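Local coordinates for protein superoxide dismutase (Clostridium difficile, PDB 3TJT) that probably converts superoxide radicals to hydrogen peroxide and oxygen, and carries an iron(III) ion in a metal site of the iron/manganese superoxide dismutase family, at residues Pro50-Tyr55 and Asp65-Asp70; Cys58-Asn63 and Thr73-Asn78; Glu101-Ala106 and Gly142-Met147. One frame throughout, in Å; residues are numbered along the deposited sequence.

Contact 1 (Pro50-Tyr55 and Asp65-Asp70); sequences PELYNY and DSLPKD
Leu52 and Leu67 share one conformation, with CG anti to the carbonyl carbon (chi1 -66° and -67°) and CD1 extended away from CA. This leaves CD2 of each residue as the branch that meets its counterpart. The two methyls come tip to tip, with Leu52 CD2 4.2 Å from Leu67 CD2. The bond from CA to CB of Leu52 already points toward the other segment. That of Leu67 runs past it, and only the end of the side chain closes in. The Tyr55 ring joins from the same segment as Leu52. Its CE2 lies 4.5 Å from Leu67 CD2, and the methyl approaches the ring obliquely. Leu52 CD2 also sits over the centre of the Tyr55 ring, 3.4 Å above its plane, in a CH-pi type of packing. The 3-10 turn of residues 50-54, with Tyr55 just after it, brings these two residues together. Tyr55 N bonds to Leu52 O at 3.0 Å, which puts the two side chains on one side of the turn.

The contact lies in the alpha-hairpin domain of the iron/manganese superoxide dismutases. It joins the loop after helix 24-46 to the loop before helix 72-90, so it sits in the connection between the two long helices. Leu46 of helix 24-46 and Ile71 also pack on Leu52. At the far end of the second loop, the carboxylate of Asp70 bridges Lys48 with one oxygen and Tyr49 with the other. Pro68, whose CB also points toward the first segment, packs on Tyr49.

Contact 2 (Cys58-Asn63 and Thr73-Asn78); sequences CELLQN and TTVRNN
Leu60 and Val75 point at each other from the short helix 57-62 and the long helix 72-90. Both helices belong to the alpha-hairpin domain of the iron/manganese superoxide dismutases, and the short one lies in the connection between the hairpin's two long helices. Val75 sends CG1 across, and this branch stops 4.1 Å from Leu60 CB. The valine is turned so that CG1 is anti to its own backbone N (chi1 173°). CG1 lies alongside the leucine, with CB the nearest atom and both end methyls only slightly farther.

Leu61 behaves differently. Its bond from CA to CB runs past the other helix, but the end of the side chain bends in. CD2 comes to 4.4 Å from Arg76 O, so a methyl faces a backbone carbonyl in loose packing. Here the backbones are nearer, with 6.6 Å between the CA atoms of Leu61 and Arg76. The bond from CA to CB of Arg76 points away from the short helix, and the chain beyond it is fully extended. Its NE reaches Asp153 in a salt bridge, so its charged end has its partner outside the contact.

Phe6 and Tyr55 also touch Leu60, while Ala79 and Tyr83 of the long helix touch Leu61. The Leu61 side chain is about 14 Å from the iron and about 10 Å from the side chain of its ligand His85, so this packing lies beyond the first shell of the metal.

Asn63 N bonds to Leu60 O at 3.2 Å, one residue short of the usual helical partner. That partner, Glu59 O, takes a weak bond from Gln62 N and the side-chain amide of Asn63: ND2 donates to Glu59 O at 2.8 Å, nearly straight (171°), with the oxygen close to the amide plane.

Contact 3 (Glu101-Ala106 and Gly142-Met147); sequences ESLKEA and GKLSIM
Just before Leu144, which packs on Leu103 and Ala106, the carbonyl O of Gly142 is gripped by the hydroxyl of Tyr201 and, more weakly, by Arg109 NH2. Asp110 holds the next two residues: OD2 accepts the backbone N of Leu144, and OD1 forms a salt bridge with Lys143 NZ. These bonds fix the start of strand 144-150 beside helix 101-111.

The contact itself is apolar. The bond from CA to CB of Leu144 points toward the helix, and its CD1 does the touching. This methyl lies 3.7 Å from Ala106 CB and 3.8 Å from Ala106 C, so it rests against the backbone carbonyl carbon of the alanine as well as its methyl. It also meets Leu103 CD1 at 4.0 Å. Ala106 faces the strand directly. The bond from CA to CB of Leu103 does not aim at the strand; with CG anti to the backbone N (chi1 178°), the end of the side chain comes nearer. The two leucine side chains cross at about a right angle and touch through one methyl each. Leu103 and Ala106 are three residues apart and so come round to the same face of the helix.

This is helix-on-sheet packing in the C-terminal alpha/beta domain of the family. Strand 144-150 is an outermost strand of the three-stranded antiparallel sheet in this chain, and Leu144 also rests on Leu136 and Ala138 of the neighbouring strand. Helix 194-202 adds Ala197 against Leu103 and Tyr201 against Ala106.

All three touching residues are buried, and they meet through carbon atoms alone. Such packing has little directional preference, so direction at the strand's start probably comes from the polar bonds of residues 142-144 and from the backbone bonds to strand 132-138.

How the contacts relate
Contacts 1 and 2 form one cluster, with centres 8 Å apart, and their segments alternate along the chain. Both lie in the alpha-hairpin domain, in and beside the connection between helices 24-46 and 72-90. They share an apolar core: Leu67 CD1 meets Val75 CG1 at 3.7 Å, and Tyr55 CD2 meets Leu60 CD2 at 3.7 Å. Contact 3 follows later in the chain, in the C-terminal domain, where helix 101-111 comes next after helix 72-90. Its centre is 33 Å from contact 1 and 26 Å from contact 2, and it touches neither. The iron site draws His30 and His85 from the first domain and Asp167 and His171 from the second.

Contact 1 (Pro50-Tyr55 and Asp65-Asp70)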
loop_
_atom_site.group_PDB
_atom_site.type_symbol
_atom_site.label_atom_id
_atom_site.label_comp_id
_atom_site.label_asym_id
_atom_site.label_seq_id
_atom_site.Cartn_x
_atom_site.Cartn_y
_atom_site.Cartn_z
ATOM N N PRO A 50 15.503 -11.823 23.582
ATOM C CA PRO A 50 16.802 -11.506 22.974
ATOM C C PRO A 50 17.484 -12.686 22.283
ATOM O O PRO A 50 18.368 -12.462 21.457
ATOM C CB PRO A 50 17.646 -11.009 24.157
ATOM C CG PRO A 50 16.915 -11.471 25.387
ATOM C CD PRO A 50 15.465 -11.500 25.018
ATOM N N GLU A 51 17.095 -13.921 22.592
ATOM C CA GLU A 51 17.686 -15.048 21.874
ATOM C C GLU A 51 17.358 -14.992 20.379
ATOM O O GLU A 51 18.069 -15.567 19.560
ATOM C CB GLU A 51 17.252 -16.389 22.469
ATOM C CG GLU A 51 15.775 -16.688 22.330
ATOM C CD GLU A 51 15.335 -17.791 23.285
ATOM O OE1 GLU A 51 15.614 -18.976 22.995
ATOM O OE2 GLU A 51 14.731 -17.469 24.331
ATOM N N LEU A 52 16.281 -14.302 20.021
ATOM C CA LEU A 52 15.889 -14.219 18.615
ATOM C C LEU A 52 16.835 -13.350 17.784
ATOM O O LEU A 52 16.820 -13.408 16.550
ATOM C CB LEU A 52 14.439 -13.736 18.480
ATOM C CG LEU A 52 13.390 -14.710 19.029
ATOM C CD1 LEU A 52 12.000 -14.090 18.908
ATOM C CD2 LEU A 52 13.445 -16.065 18.288
ATOM N N TYR A 53 17.668 -12.554 18.447
ATOM C CA TYR A 53 18.679 -11.784 17.724
ATOM C C TYR A 53 19.690 -12.727 17.083
ATOM O O TYR A 53 20.422 -12.338 16.178
ATOM C CB TYR A 53 19.416 -10.796 18.633
ATOM C CG TYR A 53 18.597 -9.615 19.113
ATOM C CD1 TYR A 53 18.014 -8.723 18.214
ATOM C CD2 TYR A 53 18.427 -9.379 20.474
ATOM C CE1 TYR A 53 17.275 -7.643 18.666
ATOM C CE2 TYR A 53 17.694 -8.305 20.932
ATOM C CZ TYR A 53 17.116 -7.439 20.031
ATOM O OH TYR A 53 16.385 -6.367 20.507
ATOM N N ASN A 54 19.730 -13.971 17.555
ATOM C CA ASN A 54 20.634 -14.959 16.977
ATOM C C ASN A 54 20.035 -15.744 15.810
ATOM O O ASN A 54 20.729 -16.528 15.165
ATOM C CB ASN A 54 21.174 -15.896 18.058
ATOM C CG ASN A 54 22.083 -15.177 19.042
ATOM O OD1 ASN A 54 22.817 -14.260 18.670
ATOM N ND2 ASN A 54 22.040 -15.588 20.301
ATOM N N TYR A 55 18.751 -15.531 15.529
ATOM C CA TYR A 55 18.163 -16.049 14.302
ATOM C C TYR A 55 18.605 -15.141 13.155
ATOM O O TYR A 55 18.819 -13.945 13.350
ATOM C CB TYR A 55 16.633 -16.004 14.355
ATOM C CG TYR A 55 15.917 -17.063 15.178
ATOM C CD1 TYR A 55 16.468 -17.587 16.345
ATOM C CD2 TYR A 55 14.656 -17.505 14.796
ATOM C CE1 TYR A 55 15.771 -18.540 17.100
ATOM C CE2 TYR A 55 13.961 -18.444 15.538
ATOM C CZ TYR A 55 14.521 -18.960 16.682
ATOM O OH TYR A 55 13.801 -19.899 17.399
ATOM N N ASP A 65 4.957 -18.725 12.036
ATOM C CA ASP A 65 3.832 -19.384 12.696
ATOM C C ASP A 65 4.225 -20.135 13.970
ATOM O O ASP A 65 3.360 -20.679 14.660
ATOM C CB ASP A 65 3.116 -20.316 11.725
ATOM C CG ASP A 65 2.508 -19.572 10.552
ATOM O OD1 ASP A 65 2.035 -18.433 10.755
ATOM O OD2 ASP A 65 2.507 -20.122 9.433
ATOM N N SER A 66 5.515 -20.179 14.283
ATOM C CA SER A 66 5.947 -20.819 15.531
ATOM C C SER A 66 6.648 -19.869 16.512
ATOM O O SER A 66 7.048 -20.277 17.605
ATOM C CB SER A 66 6.809 -22.062 15.253
ATOM O OG SER A 66 7.995 -21.733 14.548
ATOM N N LEU A 67 6.805 -18.604 16.129
ATOM C CA LEU A 67 7.331 -17.607 17.043
ATOM C C LEU A 67 6.321 -17.389 18.161
ATOM O O LEU A 67 5.152 -17.739 18.011
ATOM C CB LEU A 67 7.548 -16.278 16.311
ATOM C CG LEU A 67 8.644 -16.256 15.249
ATOM C CD1 LEU A 67 8.580 -14.943 14.475
ATOM C CD2 LEU A 67 10.000 -16.428 15.907
ATOM N N PRO A 68 6.764 -16.804 19.279
ATOM C CA PRO A 68 5.800 -16.459 20.333
ATOM C C PRO A 68 4.661 -15.596 19.774
ATOM O O PRO A 68 4.896 -14.687 18.975
ATOM C CB PRO A 68 6.644 -15.678 21.336
ATOM C CG PRO A 68 8.033 -16.207 21.140
ATOM C CD PRO A 68 8.152 -16.502 19.672
ATOM N N LYS A 69 3.436 -15.897 20.193
ATOM C CA LYS A 69 2.240 -15.302 19.602
ATOM C C LYS A 69 2.251 -13.778 19.609
ATOM O O LYS A 69 1.745 -13.151 18.678
ATOM C CB LYS A 69 0.981 -15.798 20.329
ATOM C CG LYS A 69 0.730 -17.297 20.183
ATOM C CD LYS A 69 0.471 -17.657 18.730
ATOM C CE LYS A 69 0.372 -19.162 18.524
ATOM N NZ LYS A 69 0.504 -19.516 17.079
ATOM N N ASP A 70 2.827 -13.184 20.647
ATOM C CA ASP A 70 2.697 -11.741 20.835
ATOM C C ASP A 70 3.557 -10.913 19.874
ATOM O O ASP A 70 3.325 -9.717 19.709
ATOM C CB ASP A 70 2.985 -11.341 22.289
ATOM C CG ASP A 70 4.418 -11.621 22.704
ATOM O OD1 ASP A 70 4.900 -12.753 22.486
ATOM O OD2 ASP A 70 5.057 -10.713 23.273
#

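Contact 2 (Cys58-Asn63 and Thr73-Asn78)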
loop_
_atom_site.group_PDB
_atom_site.type_symbol
_atom_site.label_atom_id
_atom_site.label_comp_id
_atom_site.label_asym_id
_atom_site.label_seq_id
_atom_site.Cartn_x
_atom_site.Cartn_y
_atom_site.Cartn_z
ATOM N N CYS A 58 16.149 -14.748 7.557
ATOM C CA CYS A 58 15.511 -15.857 6.866
ATOM C C CYS A 58 14.863 -16.828 7.844
ATOM O O CYS A 58 13.745 -17.283 7.611
ATOM C CB CYS A 58 16.493 -16.595 5.955
ATOM S SG CYS A 58 16.611 -15.852 4.305
ATOM N N GLU A 59 15.561 -17.137 8.931
ATOM C CA GLU A 59 15.005 -18.034 9.940
ATOM C C GLU A 59 13.740 -17.454 10.568
ATOM O O GLU A 59 12.759 -18.170 10.792
ATOM C CB GLU A 59 16.046 -18.359 11.015
ATOM C CG GLU A 59 17.098 -19.334 10.509
ATOM C CD GLU A 59 18.259 -19.522 11.472
ATOM O OE1 GLU A 59 18.580 -18.593 12.238
ATOM O OE2 GLU A 59 18.865 -20.613 11.441
ATOM N N LEU A 60 13.762 -16.160 10.856
ATOM C CA LEU A 60 12.557 -15.496 11.347
ATOM C C LEU A 60 11.410 -15.648 10.346
ATOM O O LEU A 60 10.290 -16.028 10.714
ATOM C CB LEU A 60 12.834 -14.021 11.651
ATOM C CG LEU A 60 13.735 -13.719 12.855
ATOM C CD1 LEU A 60 14.070 -12.234 12.918
ATOM C CD2 LEU A 60 13.094 -14.159 14.170
ATOM N N LEU A 61 11.686 -15.376 9.077
ATOM C CA LEU A 61 10.648 -15.451 8.056
ATOM C C LEU A 61 10.151 -16.873 7.801
ATOM O O LEU A 61 9.026 -17.068 7.353
ATOM C CB LEU A 61 11.133 -14.808 6.754
ATOM C CG LEU A 61 11.387 -13.304 6.886
ATOM C CD1 LEU A 61 11.904 -12.752 5.569
ATOM C CD2 LEU A 61 10.106 -12.591 7.310
ATOM N N GLN A 62 10.998 -17.866 8.080
ATOM C CA GLN A 62 10.637 -19.262 7.862
ATOM C C GLN A 62 9.868 -19.858 9.036
ATOM O O GLN A 62 9.372 -20.984 8.943
ATOM C CB GLN A 62 11.900 -20.111 7.627
ATOM C CG GLN A 62 12.553 -19.888 6.275
ATOM C CD GLN A 62 13.960 -20.475 6.193
ATOM O OE1 GLN A 62 14.670 -20.597 7.203
ATOM N NE2 GLN A 62 14.373 -20.824 4.986
ATOM N N ASN A 63 9.792 -19.123 10.140
ATOM C CA ASN A 63 9.181 -19.653 11.357
ATOM C C ASN A 63 8.147 -18.727 11.992
ATOM O O ASN A 63 7.927 -18.764 13.204
ATOM C CB ASN A 63 10.264 -20.043 12.374
ATOM C CG ASN A 63 11.123 -21.202 11.885
ATOM O OD1 ASN A 63 10.754 -22.371 12.039
ATOM N ND2 ASN A 63 12.261 -20.881 11.262
ATOM N N THR A 73 3.155 -11.147 14.347
ATOM C CA THR A 73 2.774 -10.203 13.302
ATOM C C THR A 73 3.817 -9.104 13.125
ATOM O O THR A 73 4.171 -8.753 11.999
ATOM C CB THR A 73 1.388 -9.586 13.587
ATOM O OG1 THR A 73 0.397 -10.611 13.472
ATOM C CG2 THR A 73 1.069 -8.486 12.588
ATOM N N THR A 74 4.325 -8.569 14.225
ATOM C CA THR A 74 5.301 -7.493 14.119
ATOM C C THR A 74 6.584 -8.012 13.477
ATOM O O THR A 74 7.235 -7.295 12.722
ATOM C CB THR A 74 5.597 -6.813 15.478
ATOM O OG1 THR A 74 6.520 -5.734 15.281
ATOM C CG2 THR A 74 6.193 -7.794 16.450
ATOM N N VAL A 75 6.941 -9.263 13.755
ATOM C CA VAL A 75 8.109 -9.840 13.089
ATOM C C VAL A 75 7.848 -10.077 11.602
ATOM O O VAL A 75 8.703 -9.789 10.769
ATOM C CB VAL A 75 8.609 -11.123 13.782
ATOM C CG1 VAL A 75 9.716 -11.769 12.949
ATOM C CG2 VAL A 75 9.118 -10.796 15.187
ATOM N N ARG A 76 6.670 -10.589 11.260
ATOM C CA ARG A 76 6.304 -10.771 9.860
ATOM C C ARG A 76 6.492 -9.458 9.097
ATOM O O ARG A 76 7.129 -9.407 8.044
ATOM C CB ARG A 76 4.843 -11.222 9.767
ATOM C CG ARG A 76 4.256 -11.254 8.372
ATOM C CD ARG A 76 2.784 -11.696 8.480
ATOM N NE ARG A 76 2.096 -11.760 7.197
ATOM C CZ ARG A 76 0.849 -12.208 7.056
ATOM N NH1 ARG A 76 0.175 -12.631 8.122
ATOM N NH2 ARG A 76 0.277 -12.243 5.860
ATOM N N ASN A 77 5.953 -8.380 9.643
ATOM C CA ASN A 77 6.011 -7.104 8.933
ATOM C C ASN A 77 7.405 -6.487 8.891
ATOM O O ASN A 77 7.829 -5.982 7.851
ATOM C CB ASN A 77 5.025 -6.110 9.547
ATOM C CG ASN A 77 3.583 -6.515 9.322
ATOM O OD1 ASN A 77 3.275 -7.263 8.391
ATOM N ND2 ASN A 77 2.684 -6.007 10.174
ATOM N N ASN A 78 8.119 -6.534 10.010
ATOM C CA ASN A 78 9.370 -5.790 10.115
ATOM C C ASN A 78 10.601 -6.595 9.705
ATOM O O ASN A 78 11.500 -6.061 9.064
ATOM C CB ASN A 78 9.499 -5.168 11.503
ATOM C CG ASN A 78 8.428 -4.114 11.751
ATOM O OD1 ASN A 78 7.490 -4.313 12.537
ATOM N ND2 ASN A 78 8.537 -3.010 11.043
#

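Contact 3 (Glu101-Ala106 and Gly142-Met147)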
loop_
_atom_site.group_PDB
_atom_site.type_symbol
_atom_site.label_atom_id
_atom_site.label_comp_id
_atom_site.label_asym_id
_atom_site.label_seq_id
_atom_site.Cartn_x
_atom_site.Cartn_y
_atom_site.Cartn_z
ATOM N N GLU A 101 24.848 -17.837 -17.836
ATOM C CA GLU A 101 25.020 -19.134 -17.190
ATOM C C GLU A 101 23.684 -19.813 -16.889
ATOM O O GLU A 101 22.758 -19.740 -17.692
ATOM C CB GLU A 101 25.900 -19.011 -15.936
ATOM C CG GLU A 101 27.300 -18.454 -16.234
ATOM C CD GLU A 101 28.212 -18.398 -15.008
ATOM O OE1 GLU A 101 28.043 -19.224 -14.085
ATOM O OE2 GLU A 101 29.114 -17.530 -14.970
ATOM N N SER A 102 23.594 -20.491 -15.749
ATOM C CA SER A 102 22.425 -21.318 -15.474
ATOM C C SER A 102 21.129 -20.516 -15.335
ATOM O O SER A 102 20.057 -21.031 -15.618
ATOM C CB SER A 102 22.646 -22.200 -14.240
ATOM O OG SER A 102 22.879 -21.421 -13.079
ATOM N N LEU A 103 21.225 -19.263 -14.897
ATOM C CA LEU A 103 20.017 -18.449 -14.756
ATOM C C LEU A 103 19.468 -18.083 -16.127
ATOM O O LEU A 103 18.263 -18.165 -16.365
ATOM C CB LEU A 103 20.285 -17.201 -13.905
ATOM C CG LEU A 103 19.090 -16.253 -13.721
ATOM C CD1 LEU A 103 17.891 -16.995 -13.138
ATOM C CD2 LEU A 103 19.484 -15.083 -12.834
ATOM N N LYS A 104 20.355 -17.690 -17.039
ATOM C CA LYS A 104 19.956 -17.401 -18.409
ATOM C C LYS A 104 19.247 -18.606 -19.025
ATOM O O LYS A 104 18.200 -18.479 -19.662
ATOM C CB LYS A 104 21.183 -17.030 -19.253
ATOM C CG LYS A 104 20.885 -16.776 -20.729
ATOM C CD LYS A 104 22.180 -16.472 -21.490
ATOM C CE LYS A 104 21.947 -16.319 -22.982
ATOM N NZ LYS A 104 21.209 -15.069 -23.316
ATOM N N GLU A 105 19.826 -19.786 -18.832
ATOM C CA GLU A 105 19.246 -20.998 -19.396
ATOM C C GLU A 105 17.902 -21.344 -18.763
ATOM O O GLU A 105 16.965 -21.750 -19.457
ATOM C CB GLU A 105 20.222 -22.163 -19.252
ATOM C CG GLU A 105 21.499 -21.954 -20.053
ATOM C CD GLU A 105 22.558 -23.000 -19.762
ATOM O OE1 GLU A 105 22.205 -24.078 -19.232
ATOM O OE2 GLU A 105 23.744 -22.740 -20.065
ATOM N N ALA A 106 17.817 -21.178 -17.448
ATOM C CA ALA A 106 16.599 -21.500 -16.715
ATOM C C ALA A 106 15.452 -20.589 -17.136
ATOM O O ALA A 106 14.306 -21.024 -17.242
ATOM C CB ALA A 106 16.840 -21.408 -15.216
ATOM N N GLY A 142 15.185 -25.561 -8.515
ATOM C CA GLY A 142 15.618 -24.589 -9.504
ATOM C C GLY A 142 14.593 -24.196 -10.554
ATOM O O GLY A 142 14.918 -23.493 -11.511
ATOM N N LYS A 143 13.355 -24.647 -10.385
ATOM C CA LYS A 143 12.281 -24.279 -11.300
ATOM C C LYS A 143 11.869 -22.830 -11.027
ATOM O O LYS A 143 11.623 -22.473 -9.881
ATOM C CB LYS A 143 11.080 -25.209 -11.093
ATOM C CG LYS A 143 9.913 -24.955 -12.025
ATOM C CD LYS A 143 10.265 -25.331 -13.453
ATOM C CE LYS A 143 9.069 -25.195 -14.383
ATOM N NZ LYS A 143 9.458 -25.410 -15.810
ATOM N N LEU A 144 11.791 -22.008 -12.073
ATOM C CA LEU A 144 11.458 -20.588 -11.902
ATOM C C LEU A 144 9.979 -20.284 -12.124
ATOM O O LEU A 144 9.326 -20.906 -12.957
ATOM C CB LEU A 144 12.290 -19.721 -12.854
ATOM C CG LEU A 144 13.810 -19.770 -12.701
ATOM C CD1 LEU A 144 14.493 -18.971 -13.829
ATOM C CD2 LEU A 144 14.239 -19.263 -11.330
ATOM N N SER A 145 9.467 -19.302 -11.384
ATOM C CA SER A 145 8.121 -18.799 -11.591
ATOM C C SER A 145 8.072 -17.344 -11.137
ATOM O O SER A 145 8.984 -16.868 -10.471
ATOM C CB SER A 145 7.101 -19.623 -10.795
ATOM O OG SER A 145 7.369 -19.564 -9.403
ATOM N N ILE A 146 7.012 -16.644 -11.513
ATOM C CA ILE A 146 6.796 -15.281 -11.033
ATOM C C ILE A 146 5.613 -15.264 -10.062
ATOM O O ILE A 146 4.585 -15.888 -10.325
ATOM C CB ILE A 146 6.541 -14.325 -12.203
ATOM C CG1 ILE A 146 7.833 -14.162 -13.014
ATOM C CG2 ILE A 146 6.056 -12.968 -11.690
ATOM C CD1 ILE A 146 7.626 -13.575 -14.383
ATOM N N MET A 147 5.777 -14.590 -8.928
ATOM C CA MET A 147 4.689 -14.467 -7.957
ATOM C C MET A 147 4.746 -13.092 -7.313
ATOM O O MET A 147 5.759 -12.399 -7.394
ATOM C CB MET A 147 4.824 -15.519 -6.853
ATOM C CG MET A 147 5.964 -15.187 -5.869
ATOM S SD MET A 147 6.025 -16.249 -4.432
ATOM C CE MET A 147 4.552 -15.736 -3.548
#